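Local coordinates for protein exodeoxyribonuclease (Neisseria meningitidis, PDB 4B5G) that probably cleaves DNA at apurinic or apyrimidinic sites, with 3'-5' exonuclease activity on double strands, using magnesium or manganese ions, at residues I86-R91 against Q120-R125; R75-V80 against V96-G101. All blocks are in the same frame, centred on the assembly; numbering follows the deposited sequence.

How the interactions relate
Both contacts lie within the DNase I-like fold and interleave along the chain: strand 79-82 leads from the first segment of interaction 2 into helix 87-90 of interaction 1, which in turn precedes strand 95-100. Their centres lie 25 Å apart and their nearest atoms about 8 Å, without touching. Interaction 2 pairs strands 79-82 and 95-100 of a mixed sheet, about 16 Å (nearest atom) from the bound nucleic acid and away from the annotated sites. Interaction 1 joins two helices nearer the DNA, its nearest atom about 5 Å away; the side chain of Phe89 is about 10 Å from that of Tyr109, a predicted active-site residue.

Interaction 1. Residues I86-R91 against Q120-R125; sequences IEEFDR and QQVKYR
A short helix docked against a long one, helix 87-90 on helix 117-138, is held here by two neighbouring side chains, Glu88 and Phe89, that meet Val122 and Arg125. Glu88 is extended, with CG anti to the backbone N (chi1 -179°), which carries the carboxylate across to the arginine. There OE2 accepts the NE-H of Arg125 at 2.8 Å on its syn lone pair; this salt bridge is fairly straight (156° at the hydrogen), its acceptor tilted slightly from the guanidinium plane. The glutamate chain lies roughly perpendicular to that of the arginine, and Arg125 reaches its partner by a bend at chi3 (-98°).

Next to this ion pair, the side chains of buried Phe89 and Val122 run past one another head to tail. Phe89 CE1 lies 3.7 Å from CG1 of Val122, and the ring edge also meets the Val122 carbonyl oxygen, while CB of Arg125 sits in the ring plane, 3.8 Å from CZ. Glu88 CG covers one ring face, and Phe126 packs edge-to-face with the same ring. The contact thus pairs a buried aromatic contact with a charged link at its more exposed margin, where solvent would probably weaken the electrostatic attraction.

Interaction 2. Residues R75-V80 against V96-G101; sequences RKPDNV and VRCDFG. Unlike the reference sequence in segment 96-101: Gly101 (reference Asp).
Segments 75-80 and 96-101 run antiparallel where strands 79-82 and 95-100 are neighbours in a mixed sheet, with Asn79 and Asp99 as the hydrogen-bonded pair, Val80 and Cys98 as the non-hydrogen-bonded one, and a classic beta bulge where Asp78 and Asn79 both face Asp99. Asn79 N donates to Asp99 O at 3.0 Å, in the carbonyl plane; Asp99 N returns the bond to Asn79 O at 2.9 Å, from above that carbonyl's plane. Asp78 N adds a weak, strongly bent bond to Asp99 O (119° at the hydrogen).

Pro77 and Phe100 extend in the same direction, one next to the other. CB of the proline stands over the ring face, 4.2 Å from the centroid, in a CH-pi contact, and Pro77 CG meets Phe100 CE2 at 3.6 Å. Val80 CG2 meets Cys98 SG at 4.2 Å, Val80 touching His57 of strand 55-59 and Cys98 touching Val71 of strand 69-73.

With CG of Asp78 between the backbone N and the carbonyl carbon (chi1 50°), its carboxylate faces the backbone of Gly101, whose N bonds weakly to OD1. Asp99 OD1 meets Arg97 NE in a 3.1 Å salt bridge and also bonds Ser104, while Arg97 pairs with Glu140. Asp99 thus serves twice: its carbonyl oxygen takes one good backbone bond and one weak one, and its carboxylate is paired with Arg97, which would probably favour its charged form.

Interaction 1. Residues I86-R91 against Q120-R125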
ATOM      1  N   ILE A  86       5.068  15.366  -8.971  1.00118.53           N
ATOM      2  CA  ILE A  86       6.361  15.910  -8.579  1.00114.92           C
ATOM      3  C   ILE A  86       7.520  15.077  -9.117  1.00113.61           C
ATOM      4  O   ILE A  86       7.575  13.865  -8.918  1.00111.04           O
ATOM      5  CB  ILE A  86       6.501  16.036  -7.039  1.00115.31           C
ATOM      6  CG1 ILE A  86       5.482  17.023  -6.471  1.00107.49           C
ATOM      7  CG2 ILE A  86       7.900  16.474  -6.650  1.00114.37           C
ATOM      8  CD1 ILE A  86       5.236  16.838  -4.988  1.00100.82           C
ATOM      9  N   GLU A  87       8.451  15.760  -9.773  1.00120.01           N
ATOM     10  CA  GLU A  87       9.575  15.145 -10.469  1.00117.25           C
ATOM     11  C   GLU A  87      10.385  14.209  -9.562  1.00116.05           C
ATOM     12  O   GLU A  87      10.697  13.069  -9.931  1.00108.55           O
ATOM     13  CB  GLU A  87      10.438  16.258 -11.093  1.00120.16           C
ATOM     14  CG  GLU A  87      11.185  17.139 -10.093  1.00127.90           C
ATOM     15  CD  GLU A  87      12.095  18.148 -10.762  1.00125.46           C
ATOM     16  OE1 GLU A  87      11.794  18.547 -11.908  1.00123.58           O
ATOM     17  OE2 GLU A  87      13.124  18.523 -10.159  1.00122.78           O
ATOM     18  N   GLU A  88      10.655  14.689  -8.354  1.00117.86           N
ATOM     19  CA  GLU A  88      11.606  14.082  -7.435  1.00118.08           C
ATOM     20  C   GLU A  88      11.191  12.679  -7.004  1.00117.64           C
ATOM     21  O   GLU A  88      12.036  11.812  -6.775  1.00109.81           O
ATOM     22  CB  GLU A  88      11.772  14.997  -6.218  1.00114.17           C
ATOM     23  CG  GLU A  88      12.755  14.535  -5.167  1.00115.21           C
ATOM     24  CD  GLU A  88      12.893  15.542  -4.040  1.00119.97           C
ATOM     25  OE1 GLU A  88      12.233  16.601  -4.106  1.00118.87           O
ATOM     26  OE2 GLU A  88      13.659  15.276  -3.090  1.00120.63           O
ATOM     27  N   PHE A  89       9.886  12.458  -6.905  1.00115.14           N
ATOM     28  CA  PHE A  89       9.365  11.156  -6.507  1.00110.50           C
ATOM     29  C   PHE A  89       8.737  10.393  -7.671  1.00113.38           C
ATOM     30  O   PHE A  89       8.607   9.169  -7.621  1.00111.09           O
ATOM     31  CB  PHE A  89       8.381  11.329  -5.353  1.00111.16           C
ATOM     32  CG  PHE A  89       8.912  12.194  -4.249  1.00112.94           C
ATOM     33  CD1 PHE A  89       9.873  11.713  -3.375  1.00109.39           C
ATOM     34  CD2 PHE A  89       8.471  13.498  -4.102  1.00108.50           C
ATOM     35  CE1 PHE A  89      10.373  12.512  -2.366  1.00111.00           C
ATOM     36  CE2 PHE A  89       8.967  14.302  -3.095  1.00110.15           C
ATOM     37  CZ  PHE A  89       9.920  13.809  -2.226  1.00111.72           C
ATOM     38  N   ASP A  90       8.349  11.117  -8.717  1.00112.48           N
ATOM     39  CA  ASP A  90       7.798  10.484  -9.913  1.00108.75           C
ATOM     40  C   ASP A  90       8.868   9.816 -10.765  1.00108.74           C
ATOM     41  O   ASP A  90       8.567   8.912 -11.544  1.00110.12           O
ATOM     42  CB  ASP A  90       6.983  11.473 -10.751  1.00105.45           C
ATOM     43  CG  ASP A  90       5.681  11.859 -10.085  1.00108.11           C
ATOM     44  OD1 ASP A  90       5.091  10.997  -9.401  1.00105.08           O
ATOM     45  OD2 ASP A  90       5.244  13.018 -10.246  1.00114.02           O
ATOM     46  N   ARG A  91      10.117  10.258 -10.631  1.00109.94           N
ATOM     47  CA  ARG A  91      11.213   9.546 -11.285  1.00108.73           C
ATOM     48  C   ARG A  91      11.490   8.204 -10.603  1.00104.99           C
ATOM     49  O   ARG A  91      12.369   7.455 -11.028  1.00109.98           O
ATOM     50  CB  ARG A  91      12.496  10.382 -11.307  1.00111.78           C
ATOM     51  CG  ARG A  91      12.428  11.628 -12.174  1.00115.70           C
ATOM     52  CD  ARG A  91      13.825  12.143 -12.491  1.00117.38           C
ATOM     53  NE  ARG A  91      14.819  11.663 -11.535  1.00127.46           N
ATOM     54  CZ  ARG A  91      16.133  11.796 -11.692  1.00125.26           C
ATOM     55  NH1 ARG A  91      16.617  12.393 -12.773  1.00116.88           N
ATOM     56  NH2 ARG A  91      16.964  11.326 -10.772  1.00124.20           N
ATOM     57  N   GLN A 120      16.323   9.099   4.231  1.00113.50           N
ATOM     58  CA  GLN A 120      15.409   9.545   5.277  1.00111.22           C
ATOM     59  C   GLN A 120      14.865  10.935   4.959  1.00113.12           C
ATOM     60  O   GLN A 120      13.664  11.193   5.106  1.00107.69           O
ATOM     61  CB  GLN A 120      16.107   9.540   6.637  1.00108.80           C
ATOM     62  CG  GLN A 120      15.187   9.817   7.807  1.00109.95           C
ATOM     63  CD  GLN A 120      14.170   8.714   8.019  1.00102.67           C
ATOM     64  OE1 GLN A 120      14.496   7.531   7.943  1.00103.03           O
ATOM     65  NE2 GLN A 120      12.930   9.099   8.284  1.00 97.37           N
ATOM     66  N   GLN A 121      15.747  11.826   4.510  1.00118.58           N
ATOM     67  CA  GLN A 121      15.322  13.176   4.130  1.00121.02           C
ATOM     68  C   GLN A 121      14.411  13.217   2.910  1.00116.33           C
ATOM     69  O   GLN A 121      13.432  13.967   2.903  1.00117.96           O
ATOM     70  CB  GLN A 121      16.516  14.106   3.936  1.00121.34           C
ATOM     71  CG  GLN A 121      17.292  14.361   5.219  1.00130.02           C
ATOM     72  CD  GLN A 121      16.471  15.140   6.239  1.00134.12           C
ATOM     73  OE1 GLN A 121      15.543  15.877   5.885  1.00123.28           O
ATOM     74  NE2 GLN A 121      16.810  14.981   7.510  1.00127.53           N
ATOM     75  N   VAL A 122      14.732  12.428   1.885  1.00114.08           N
ATOM     76  CA  VAL A 122      13.846  12.314   0.728  1.00117.47           C
ATOM     77  C   VAL A 122      12.466  11.814   1.161  1.00109.68           C
ATOM     78  O   VAL A 122      11.427  12.263   0.653  1.00109.21           O
ATOM     79  CB  VAL A 122      14.455  11.409  -0.366  1.00110.38           C
ATOM     80  CG1 VAL A 122      13.379  10.665  -1.141  1.00104.64           C
ATOM     81  CG2 VAL A 122      15.337  12.224  -1.302  1.00114.11           C
ATOM     82  N   LYS A 123      12.469  10.918   2.143  1.00104.42           N
ATOM     83  CA  LYS A 123      11.240  10.409   2.731  1.00103.76           C
ATOM     84  C   LYS A 123      10.464  11.532   3.412  1.00105.44           C
ATOM     85  O   LYS A 123       9.239  11.612   3.294  1.00105.02           O
ATOM     86  CB  LYS A 123      11.566   9.299   3.736  1.00 97.45           C
ATOM     87  CG  LYS A 123      10.357   8.636   4.372  1.00100.01           C
ATOM     88  CD  LYS A 123      10.791   7.500   5.285  1.00 94.41           C
ATOM     89  CE  LYS A 123       9.594   6.772   5.873  1.00 96.10           C
ATOM     90  NZ  LYS A 123      10.013   5.650   6.756  1.00102.99           N
ATOM     91  N   TYR A 124      11.179  12.404   4.117  1.00104.33           N
ATOM     92  CA  TYR A 124      10.532  13.538   4.772  1.00109.14           C
ATOM     93  C   TYR A 124       9.942  14.557   3.798  1.00112.75           C
ATOM     94  O   TYR A 124       8.833  15.048   4.016  1.00105.61           O
ATOM     95  CB  TYR A 124      11.466  14.220   5.777  1.00111.97           C
ATOM     96  CG  TYR A 124      11.520  13.505   7.107  1.00103.87           C
ATOM     97  CD1 TYR A 124      10.423  13.505   7.960  1.00111.63           C
ATOM     98  CD2 TYR A 124      12.669  12.847   7.519  1.00108.08           C
ATOM     99  CE1 TYR A 124      10.465  12.853   9.178  1.00114.63           C
ATOM    100  CE2 TYR A 124      12.722  12.197   8.736  1.00103.36           C
ATOM    101  CZ  TYR A 124      11.618  12.202   9.561  1.00111.00           C
ATOM    102  OH  TYR A 124      11.666  11.555  10.775  1.00104.40           O
ATOM    103  N   ARG A 125      10.677  14.880   2.734  1.00106.91           N
ATOM    104  CA  ARG A 125      10.132  15.750   1.694  1.00103.95           C
ATOM    105  C   ARG A 125       8.914  15.098   1.060  1.00102.25           C
ATOM    106  O   ARG A 125       7.969  15.780   0.653  1.00 97.48           O
ATOM    107  CB  ARG A 125      11.160  16.061   0.604  1.00118.34           C
ATOM    108  CG  ARG A 125      12.473  16.640   1.084  1.00120.15           C
ATOM    109  CD  ARG A 125      13.237  17.236  -0.090  1.00113.25           C
ATOM    110  NE  ARG A 125      14.250  16.324  -0.613  1.00117.74           N
ATOM    111  CZ  ARG A 125      15.494  16.244  -0.152  1.00122.42           C
ATOM    112  NH1 ARG A 125      15.883  17.021   0.849  1.00121.42           N
ATOM    113  NH2 ARG A 125      16.348  15.384  -0.690  1.00119.63           N
TER

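Interaction 2. Residues R75-V80 against V96-G101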
ATOM      1  N   ARG A  75     -12.816  -4.201 -13.330  1.00101.20           N
ATOM      2  CA  ARG A  75     -13.515  -3.232 -14.159  1.00100.44           C
ATOM      3  C   ARG A  75     -12.569  -2.183 -14.718  1.00 99.70           C
ATOM      4  O   ARG A  75     -11.485  -1.957 -14.180  1.00100.13           O
ATOM      5  CB  ARG A  75     -14.598  -2.559 -13.341  1.00107.00           C
ATOM      6  CG  ARG A  75     -15.681  -3.502 -12.902  1.00124.28           C
ATOM      7  CD  ARG A  75     -16.328  -2.919 -11.697  1.00129.34           C
ATOM      8  NE  ARG A  75     -17.610  -3.512 -11.358  1.00143.30           N
ATOM      9  CZ  ARG A  75     -18.508  -2.846 -10.654  1.00140.76           C
ATOM     10  NH1 ARG A  75     -18.196  -1.621 -10.267  1.00132.78           N
ATOM     11  NH2 ARG A  75     -19.676  -3.382 -10.328  1.00134.52           N
ATOM     12  N   LYS A  76     -12.993  -1.532 -15.794  1.00 96.89           N
ATOM     13  CA  LYS A  76     -12.170  -0.520 -16.435  1.00 99.50           C
ATOM     14  C   LYS A  76     -12.338   0.824 -15.742  1.00101.11           C
ATOM     15  O   LYS A  76     -13.453   1.336 -15.631  1.00105.98           O
ATOM     16  CB  LYS A  76     -12.537  -0.391 -17.912  1.00102.07           C
ATOM     17  CG  LYS A  76     -11.708   0.631 -18.658  1.00 95.89           C
ATOM     18  CD  LYS A  76     -12.174   0.773 -20.091  1.00 99.76           C
ATOM     19  CE  LYS A  76     -11.370   1.836 -20.814  1.00118.79           C
ATOM     20  NZ  LYS A  76     -11.862   2.053 -22.200  1.00135.30           N
ATOM     21  N   PRO A  77     -11.224   1.392 -15.259  1.00 99.70           N
ATOM     22  CA  PRO A  77     -11.232   2.704 -14.609  1.00102.91           C
ATOM     23  C   PRO A  77     -11.645   3.761 -15.619  1.00104.93           C
ATOM     24  O   PRO A  77     -11.117   3.763 -16.732  1.00110.98           O
ATOM     25  CB  PRO A  77      -9.764   2.912 -14.216  1.00 98.54           C
ATOM     26  CG  PRO A  77      -9.149   1.551 -14.240  1.00101.11           C
ATOM     27  CD  PRO A  77      -9.875   0.804 -15.307  1.00 93.75           C
ATOM     28  N   ASP A  78     -12.574   4.637 -15.255  1.00110.54           N
ATOM     29  CA  ASP A  78     -12.956   5.709 -16.161  1.00116.32           C
ATOM     30  C   ASP A  78     -11.940   6.841 -16.094  1.00113.98           C
ATOM     31  O   ASP A  78     -11.949   7.744 -16.931  1.00115.68           O
ATOM     32  CB  ASP A  78     -14.382   6.207 -15.893  1.00105.82           C
ATOM     33  CG  ASP A  78     -14.632   6.524 -14.433  1.00116.96           C
ATOM     34  OD1 ASP A  78     -13.834   7.276 -13.833  1.00124.21           O
ATOM     35  OD2 ASP A  78     -15.641   6.030 -13.887  1.00114.80           O
ATOM     36  N   ASN A  79     -11.060   6.790 -15.099  1.00109.93           N
ATOM     37  CA  ASN A  79      -9.901   7.678 -15.103  1.00103.88           C
ATOM     38  C   ASN A  79      -8.643   7.050 -14.502  1.00102.10           C
ATOM     39  O   ASN A  79      -8.723   6.136 -13.682  1.00110.67           O
ATOM     40  CB  ASN A  79     -10.219   8.999 -14.415  1.00112.13           C
ATOM     41  CG  ASN A  79     -10.272  10.156 -15.397  1.00118.69           C
ATOM     42  OD1 ASN A  79      -9.507  10.197 -16.361  1.00113.28           O
ATOM     43  ND2 ASN A  79     -11.172  11.101 -15.156  1.00120.61           N
ATOM     44  N   VAL A  80      -7.478   7.547 -14.916  1.00 98.52           N
ATOM     45  CA  VAL A  80      -6.196   7.066 -14.405  1.00 96.08           C
ATOM     46  C   VAL A  80      -5.193   8.209 -14.282  1.00 97.88           C
ATOM     47  O   VAL A  80      -4.965   8.951 -15.236  1.00 97.97           O
ATOM     48  CB  VAL A  80      -5.578   5.989 -15.330  1.00 98.19           C
ATOM     49  CG1 VAL A  80      -4.144   5.677 -14.908  1.00 98.43           C
ATOM     50  CG2 VAL A  80      -6.420   4.723 -15.337  1.00 94.96           C
ATOM     51  N   VAL A  96       0.035   5.451  -8.091  1.00 88.32           N
ATOM     52  CA  VAL A  96      -0.929   5.266  -9.175  1.00 91.27           C
ATOM     53  C   VAL A  96      -2.342   5.478  -8.651  1.00 91.68           C
ATOM     54  O   VAL A  96      -2.698   4.965  -7.589  1.00 92.38           O
ATOM     55  CB  VAL A  96      -0.849   3.847  -9.791  1.00 86.58           C
ATOM     56  CG1 VAL A  96      -1.997   3.611 -10.766  1.00 81.42           C
ATOM     57  CG2 VAL A  96       0.478   3.633 -10.489  1.00 88.98           C
ATOM     58  N   ARG A  97      -3.146   6.221  -9.408  1.00 94.58           N
ATOM     59  CA  ARG A  97      -4.534   6.466  -9.031  1.00 94.62           C
ATOM     60  C   ARG A  97      -5.508   6.002 -10.110  1.00 92.98           C
ATOM     61  O   ARG A  97      -5.274   6.202 -11.300  1.00 94.51           O
ATOM     62  CB  ARG A  97      -4.757   7.950  -8.723  1.00 96.64           C
ATOM     63  CG  ARG A  97      -6.201   8.303  -8.392  1.00 93.00           C
ATOM     64  CD  ARG A  97      -6.348   9.765  -8.009  1.00 96.31           C
ATOM     65  NE  ARG A  97      -7.729  10.100  -7.673  1.00 92.99           N
ATOM     66  CZ  ARG A  97      -8.100  11.223  -7.067  1.00104.10           C
ATOM     67  NH1 ARG A  97      -7.190  12.120  -6.714  1.00109.40           N
ATOM     68  NH2 ARG A  97      -9.380  11.445  -6.806  1.00110.72           N
ATOM     69  N   CYS A  98      -6.594   5.368  -9.685  1.00 83.06           N
ATOM     70  CA  CYS A  98      -7.626   4.919 -10.608  1.00 87.99           C
ATOM     71  C   CYS A  98      -9.012   5.338 -10.127  1.00 95.16           C
ATOM     72  O   CYS A  98      -9.419   5.019  -9.005  1.00100.08           O
ATOM     73  CB  CYS A  98      -7.563   3.403 -10.800  1.00 96.42           C
ATOM     74  SG  CYS A  98      -6.064   2.824 -11.632  1.00104.17           S
ATOM     75  N   ASP A  99      -9.724   6.064 -10.984  1.00 96.89           N
ATOM     76  CA  ASP A  99     -11.069   6.528 -10.679  1.00 97.88           C
ATOM     77  C   ASP A  99     -12.116   5.680 -11.382  1.00101.14           C
ATOM     78  O   ASP A  99     -12.088   5.523 -12.611  1.00110.23           O
ATOM     79  CB  ASP A  99     -11.242   7.988 -11.096  1.00100.76           C
ATOM     80  CG  ASP A  99     -10.305   8.920 -10.363  1.00101.75           C
ATOM     81  OD1 ASP A  99      -9.833   8.551  -9.269  1.00102.57           O
ATOM     82  OD2 ASP A  99     -10.044  10.025 -10.884  1.00 98.55           O
ATOM     83  N   PHE A 100     -13.044   5.158 -10.584  1.00 91.94           N
ATOM     84  CA  PHE A 100     -14.133   4.321 -11.062  1.00 97.34           C
ATOM     85  C   PHE A 100     -15.451   5.017 -10.746  1.00108.53           C
ATOM     86  O   PHE A 100     -16.332   4.436 -10.112  1.00108.40           O
ATOM     87  CB  PHE A 100     -14.111   2.958 -10.365  1.00 96.01           C
ATOM     88  CG  PHE A 100     -12.816   2.209 -10.518  1.00100.81           C
ATOM     89  CD1 PHE A 100     -11.752   2.452  -9.663  1.00 95.91           C
ATOM     90  CD2 PHE A 100     -12.666   1.255 -11.510  1.00100.65           C
ATOM     91  CE1 PHE A 100     -10.562   1.762  -9.799  1.00 99.90           C
ATOM     92  CE2 PHE A 100     -11.478   0.562 -11.651  1.00 95.22           C
ATOM     93  CZ  PHE A 100     -10.425   0.817 -10.794  1.00 90.43           C
ATOM     94  N   GLY A 101     -15.582   6.264 -11.187  1.00114.27           N
ATOM     95  CA  GLY A 101     -16.746   7.072 -10.868  1.00110.14           C
ATOM     96  C   GLY A 101     -16.632   7.725  -9.502  1.00 98.52           C
ATOM     97  O   GLY A 101     -15.856   8.661  -9.316  1.00103.25           O
TER